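Local atomic coordinates of LamCAT (Aquimarina sp., PDB entry 6M6P), a protein that probably hydrolyses beta-1,3-glucosidic bonds in laminarin and related glucans, acting as a family 16 glycoside hydrolase. Residues S18-E23 / M70-R75; L201-G206 / A221-D226. All blocks are in the same frame, centred on the assembly; numbering follows the deposited sequence.

Contact 1 (S18-E23 / M70-R75); sequences SDWVFE and MKTQGR
V21 and K71 form an antiparallel hydrogen-bonded pair, and F22 and M70 the non-hydrogen-bonded pair next to it, so that a short strand is added beside the end of strand 63-71 in the beta-sandwich of this family 16 enzyme. Two backbone bonds hold the register: V21 N gives to K71 O (2.7 Å, 172° at the hydrogen) and K71 N to V21 O (2.8 Å). Alternation of residues along each strand sorts the side chains. F22 and M70 run side by side on one face, V21 and K71 on the other. M70 starts with CG between its backbone N and carbonyl carbon (chi1 44°) and bends at its last torsion, which lays the methyl over the W20 indole: CE stands 3.5 Å from the centroid of the five-membered ring, a CH-pi contact. The sulfur serves a second ring, M70 SD approaching F22 CE2 obliquely at 4.0 Å. On the other face K71 stretches out beyond CG and crosses the side chain of E23 at about a right angle, and its NZ forms a salt bridge with E23 OE2 (2.7 Å), meeting that oxygen from above the carboxylate plane; the same ammonium donates to Q73 OE1, so two acceptors fix its position. Beyond the paired residues, D19 and R75 make a salt bridge of weak geometry, while D19 OD2 accepts from W8. Both R75 NE and NH2 converge on the single oxygen D19 OD1, with NH2 the nearer at 2.9 Å.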
loop_
_atom_site.group_PDB
_atom_site.type_symbol
_atom_site.label_atom_id
_atom_site.label_comp_id
_atom_site.label_asym_id
_atom_site.label_seq_id
_atom_site.Cartn_x
_atom_site.Cartn_y
_atom_site.Cartn_z
ATOM N N SER A 18 9.933 -15.234 2.135
ATOM C CA SER A 18 8.928 -16.205 1.642
ATOM C C SER A 18 7.552 -15.867 2.228
ATOM O O SER A 18 6.587 -16.571 1.872
ATOM C CB SER A 18 9.331 -17.606 1.986
ATOM O OG SER A 18 9.442 -17.743 3.399
ATOM N N ASP A 19 7.463 -14.856 3.103
ATOM C CA ASP A 19 6.167 -14.373 3.645
ATOM C C ASP A 19 5.392 -13.561 2.598
ATOM O O ASP A 19 4.193 -13.425 2.756
ATOM C CB ASP A 19 6.386 -13.583 4.924
ATOM C CG ASP A 19 6.731 -14.482 6.098
ATOM O OD1 ASP A 19 6.216 -15.606 6.123
ATOM O OD2 ASP A 19 7.506 -14.043 6.978
ATOM N N TRP A 20 6.046 -13.105 1.533
ATOM C CA TRP A 20 5.397 -12.329 0.448
ATOM C C TRP A 20 4.845 -13.278 -0.600
ATOM O O TRP A 20 5.537 -14.202 -0.955
ATOM C CB TRP A 20 6.377 -11.346 -0.196
ATOM C CG TRP A 20 6.801 -10.237 0.717
ATOM C CD1 TRP A 20 7.989 -10.135 1.373
ATOM C CD2 TRP A 20 6.056 -9.051 1.060
ATOM N NE1 TRP A 20 8.031 -8.983 2.110
ATOM C CE2 TRP A 20 6.869 -8.288 1.925
ATOM C CE3 TRP A 20 4.799 -8.547 0.716
ATOM C CZ2 TRP A 20 6.457 -7.074 2.461
ATOM C CZ3 TRP A 20 4.389 -7.350 1.254
ATOM C CH2 TRP A 20 5.212 -6.616 2.105
ATOM N N VAL A 21 3.654 -12.990 -1.102
ATOM C CA VAL A 21 3.062 -13.645 -2.298
ATOM C C VAL A 21 2.880 -12.575 -3.386
ATOM O O VAL A 21 2.660 -11.415 -3.052
ATOM C CB VAL A 21 1.757 -14.353 -1.884
ATOM C CG1 VAL A 21 0.793 -14.571 -3.040
ATOM C CG2 VAL A 21 2.059 -15.671 -1.195
ATOM N N PHE A 22 2.997 -12.949 -4.658
ATOM C CA PHE A 22 2.979 -12.021 -5.820
ATOM C C PHE A 22 1.733 -12.269 -6.656
ATOM O O PHE A 22 1.452 -13.441 -6.998
ATOM C CB PHE A 22 4.207 -12.196 -6.706
ATOM C CG PHE A 22 5.493 -11.796 -6.033
ATOM C CD1 PHE A 22 6.179 -12.679 -5.220
ATOM C CD2 PHE A 22 6.019 -10.530 -6.215
ATOM C CE1 PHE A 22 7.356 -12.301 -4.599
ATOM C CE2 PHE A 22 7.185 -10.142 -5.578
ATOM C CZ PHE A 22 7.858 -11.032 -4.778
ATOM N N GLU A 23 1.038 -11.186 -6.980
ATOM C CA GLU A 23 -0.130 -11.208 -7.891
ATOM C C GLU A 23 0.380 -11.195 -9.326
ATOM O O GLU A 23 1.503 -10.709 -9.575
ATOM C CB GLU A 23 -1.063 -10.020 -7.664
ATOM C CG GLU A 23 -1.533 -9.848 -6.222
ATOM C CD GLU A 23 -2.704 -10.717 -5.808
ATOM O OE1 GLU A 23 -2.979 -11.721 -6.491
ATOM O OE2 GLU A 23 -3.319 -10.392 -4.797
ATOM N N MET A 70 2.755 -7.162 -4.322
ATOM C CA MET A 70 3.104 -8.263 -3.397
ATOM C C MET A 70 2.328 -8.059 -2.103
ATOM O O MET A 70 2.058 -6.904 -1.717
ATOM C CB MET A 70 4.610 -8.349 -3.128
ATOM C CG MET A 70 5.243 -6.995 -2.882
ATOM S SD MET A 70 7.005 -7.019 -3.149
ATOM C CE MET A 70 7.464 -8.079 -1.782
ATOM N N LYS A 71 1.952 -9.164 -1.474
ATOM C CA LYS A 71 1.094 -9.139 -0.283
ATOM C C LYS A 71 1.558 -10.204 0.699
ATOM O O LYS A 71 2.110 -11.232 0.314
ATOM C CB LYS A 71 -0.370 -9.387 -0.646
ATOM C CG LYS A 71 -0.666 -10.817 -1.086
ATOM C CD LYS A 71 -2.041 -10.998 -1.672
ATOM C CE LYS A 71 -2.241 -12.348 -2.324
ATOM N NZ LYS A 71 -3.548 -12.375 -3.014
ATOM N N THR A 72 1.205 -9.987 1.949
ATOM C CA THR A 72 1.623 -10.837 3.073
ATOM C C THR A 72 0.498 -11.849 3.336
ATOM O O THR A 72 0.671 -12.682 4.212
ATOM C CB THR A 72 2.040 -9.851 4.162
ATOM O OG1 THR A 72 3.381 -10.133 4.525
ATOM C CG2 THR A 72 1.120 -9.869 5.352
ATOM N N GLN A 73 -0.594 -11.786 2.556
ATOM C CA GLN A 73 -1.870 -12.532 2.752
ATOM C C GLN A 73 -1.634 -14.051 2.852
ATOM O O GLN A 73 -0.964 -14.646 1.991
ATOM C CB GLN A 73 -2.866 -12.203 1.625
ATOM C CG GLN A 73 -4.257 -12.830 1.789
ATOM C CD GLN A 73 -5.218 -12.533 0.656
ATOM O OE1 GLN A 73 -4.836 -12.069 -0.425
ATOM N NE2 GLN A 73 -6.493 -12.816 0.890
ATOM N N GLY A 74 -2.265 -14.674 3.842
ATOM C CA GLY A 74 -2.265 -16.129 4.037
ATOM C C GLY A 74 -0.987 -16.593 4.703
ATOM O O GLY A 74 -0.906 -17.780 5.001
ATOM N N ARG A 75 -0.027 -15.697 4.932
ATOM C CA ARG A 75 1.238 -16.017 5.640
ATOM C C ARG A 75 1.307 -15.193 6.928
ATOM O O ARG A 75 1.581 -15.789 7.969
ATOM C CB ARG A 75 2.452 -15.775 4.734
ATOM C CG ARG A 75 2.531 -16.683 3.504
ATOM C CD ARG A 75 3.603 -17.778 3.537
ATOM N NE ARG A 75 4.535 -17.730 4.679
ATOM C CZ ARG A 75 4.360 -18.343 5.865
ATOM N NH1 ARG A 75 3.290 -19.086 6.094
ATOM N NH2 ARG A 75 5.268 -18.224 6.823
#

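Contact 2 (L201-G206 / A221-D226); sequences LNMAIG and ARMLVD. With CA (calcium ion), chain C.
M203 and M223 meet where strands 201-205 and 221-225 face each other without a single hydrogen bond between them. The strand axes come no closer than 8.9 Å and run nearly antiparallel, at 163°, too far apart for backbone pairing, with the gap bridged by side chains. Each methionine sends CG anti to its own backbone N (chi1 178° for M203, 176° for M223), yet the two then diverge in shape. M223 stays extended through its second torsion and turns only at the sulfur, delivering its methyl to the opposite strand: CE rests 3.6 Å from M203 CB and 3.3 Å from N202 O. M203 bends at both outer torsions instead, and its methyl is carried to the backbone of the partner strand, CE lying 3.6 Å from A221 O. The two side chains thus lie past one another, M223 CE against the base of M203 and M203 CE against the backbone at A221 and M223. At the L201 end the two strands touch more lightly, L201 CD1 and V225 CG1 being 4.3 Å apart, and L51 and F99 also pack on L201. N202 points away from strand 221-225, its side chain about 4 Å from a bound glucose; its amide is held by W100 through OD1 and, weakly, by Y39 through ND2. Beyond V225 the chain turns a corner, and D226 binds calcium through its backbone O (2.2 Å) and OD1 (2.6 Å), joined by water and the carbonyls of E11 and G49; its OD2 makes a salt bridge with R86. Facing strands that meet through apolar side chains, without backbone pairing, are characteristic of the interior of a beta-sandwich, here the jelly-roll of family 16.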
loop_
_atom_site.group_PDB
_atom_site.type_symbol
_atom_site.label_atom_id
_atom_site.label_comp_id
_atom_site.label_asym_id
_atom_site.label_seq_id
_atom_site.Cartn_x
_atom_site.Cartn_y
_atom_site.Cartn_z
ATOM N N LEU A 201 2.325 -4.203 -0.893
ATOM C CA LEU A 201 3.163 -3.215 -1.605
ATOM C C LEU A 201 2.840 -3.317 -3.088
ATOM O O LEU A 201 2.824 -4.436 -3.622
ATOM C CB LEU A 201 4.637 -3.550 -1.362
ATOM C CG LEU A 201 5.177 -3.167 0.011
ATOM C CD1 LEU A 201 6.593 -3.701 0.197
ATOM C CD2 LEU A 201 5.130 -1.646 0.188
ATOM N N ASN A 202 2.653 -2.197 -3.756
ATOM C CA ASN A 202 2.510 -2.233 -5.228
ATOM C C ASN A 202 2.867 -0.876 -5.827
ATOM O O ASN A 202 2.885 0.131 -5.117
ATOM C CB ASN A 202 1.091 -2.637 -5.622
ATOM C CG ASN A 202 0.102 -1.525 -5.366
ATOM O OD1 ASN A 202 -0.362 -1.363 -4.236
ATOM N ND2 ASN A 202 -0.176 -0.737 -6.398
ATOM N N MET A 203 3.108 -0.871 -7.125
ATOM C CA MET A 203 3.122 0.358 -7.942
ATOM C C MET A 203 2.191 0.115 -9.123
ATOM O O MET A 203 2.578 -0.664 -9.999
ATOM C CB MET A 203 4.525 0.694 -8.453
ATOM C CG MET A 203 4.538 1.933 -9.336
ATOM S SD MET A 203 6.051 2.912 -9.105
ATOM C CE MET A 203 7.256 1.778 -9.785
ATOM N N ALA A 204 1.014 0.735 -9.124
ATOM C CA ALA A 204 0.082 0.674 -10.269
ATOM C C ALA A 204 0.497 1.765 -11.254
ATOM O O ALA A 204 1.187 2.702 -10.851
ATOM C CB ALA A 204 -1.356 0.826 -9.828
ATOM N N ILE A 205 0.113 1.600 -12.506
ATOM C CA ILE A 205 0.254 2.635 -13.565
ATOM C C ILE A 205 -1.140 2.961 -14.089
ATOM O O ILE A 205 -1.804 2.046 -14.597
ATOM C CB ILE A 205 1.187 2.157 -14.679
ATOM C CG1 ILE A 205 2.577 1.854 -14.129
ATOM C CG2 ILE A 205 1.225 3.161 -15.807
ATOM C CD1 ILE A 205 3.208 2.988 -13.349
ATOM N N GLY A 206 -1.547 4.218 -13.921
ATOM C CA GLY A 206 -2.875 4.727 -14.277
ATOM C C GLY A 206 -3.990 4.135 -13.424
ATOM O O GLY A 206 -3.741 3.242 -12.550
ATOM N N ALA A 221 10.751 2.712 -14.174
ATOM C CA ALA A 221 10.630 3.534 -12.952
ATOM C C ALA A 221 10.784 2.652 -11.720
ATOM O O ALA A 221 10.242 1.545 -11.715
ATOM C CB ALA A 221 9.306 4.248 -12.963
ATOM N N ARG A 222 11.506 3.121 -10.711
ATOM C CA ARG A 222 11.870 2.255 -9.560
ATOM C C ARG A 222 11.226 2.766 -8.281
ATOM O O ARG A 222 11.356 3.950 -7.988
ATOM C CB ARG A 222 13.387 2.174 -9.410
ATOM C CG ARG A 222 13.991 1.267 -10.466
ATOM C CD ARG A 222 15.394 1.691 -10.822
ATOM N NE ARG A 222 16.237 1.580 -9.649
ATOM C CZ ARG A 222 17.049 0.565 -9.375
ATOM N NH1 ARG A 222 17.128 -0.473 -10.193
ATOM N NH2 ARG A 222 17.793 0.600 -8.284
ATOM N N MET A 223 10.587 1.870 -7.541
ATOM C CA MET A 223 10.239 2.130 -6.129
ATOM C C MET A 223 11.162 1.288 -5.253
ATOM O O MET A 223 11.205 0.062 -5.436
ATOM C CB MET A 223 8.788 1.777 -5.837
ATOM C CG MET A 223 8.471 1.942 -4.380
ATOM S SD MET A 223 6.735 1.725 -3.948
ATOM C CE MET A 223 6.162 0.674 -5.265
ATOM N N LEU A 224 11.854 1.918 -4.312
ATOM C CA LEU A 224 12.800 1.205 -3.427
ATOM C C LEU A 224 12.216 1.148 -2.017
ATOM O O LEU A 224 11.700 2.150 -1.537
ATOM C CB LEU A 224 14.157 1.900 -3.494
ATOM C CG LEU A 224 15.155 1.259 -4.462
ATOM C CD1 LEU A 224 14.814 1.567 -5.912
ATOM C CD2 LEU A 224 16.576 1.714 -4.144
ATOM N N VAL A 225 12.252 -0.027 -1.412
ATOM C CA VAL A 225 11.768 -0.277 -0.027
ATOM C C VAL A 225 12.956 -0.805 0.768
ATOM O O VAL A 225 13.384 -1.920 0.518
ATOM C CB VAL A 225 10.557 -1.229 -0.005
ATOM C CG1 VAL A 225 9.979 -1.375 1.395
ATOM C CG2 VAL A 225 9.476 -0.744 -0.968
ATOM N N ASP A 226 13.498 0.025 1.662
ATOM C CA ASP A 226 14.596 -0.350 2.574
ATOM C C ASP A 226 14.096 -1.464 3.501
ATOM O O ASP A 226 14.845 -2.436 3.715
ATOM C CB ASP A 226 15.121 0.867 3.332
ATOM C CG ASP A 226 16.423 0.611 4.076
ATOM O OD1 ASP A 226 16.993 -0.476 3.875
ATOM O OD2 ASP A 226 16.843 1.497 4.881
HETATM CA CA CA C . 16.944 -3.050 3.986
HETATM O O HOH W 1 17.349 -2.712 6.683
#

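Overall arrangement
Contact 1 closes along the chain before contact 2 opens, and their centres lie about 16 Å apart, yet the two are directly joined. Strands 63-71 and 197-205 are antiparallel neighbours, and a probable hydrogen bond of 2.8 Å links M70 N to L201 O; beside it W20 CH2 packs on L201 CD1 at 3.7 Å. The pair illustrates two ways in which a beta-sandwich is held together: contact 1 adds a short strand within a sheet by backbone pairing, whereas contact 2 fills the space between facing strands. Strand 197-205 belongs to contact 2 and borders contact 1, presenting L201 and M203 to the interior and N202 to the side where glucose units are bound.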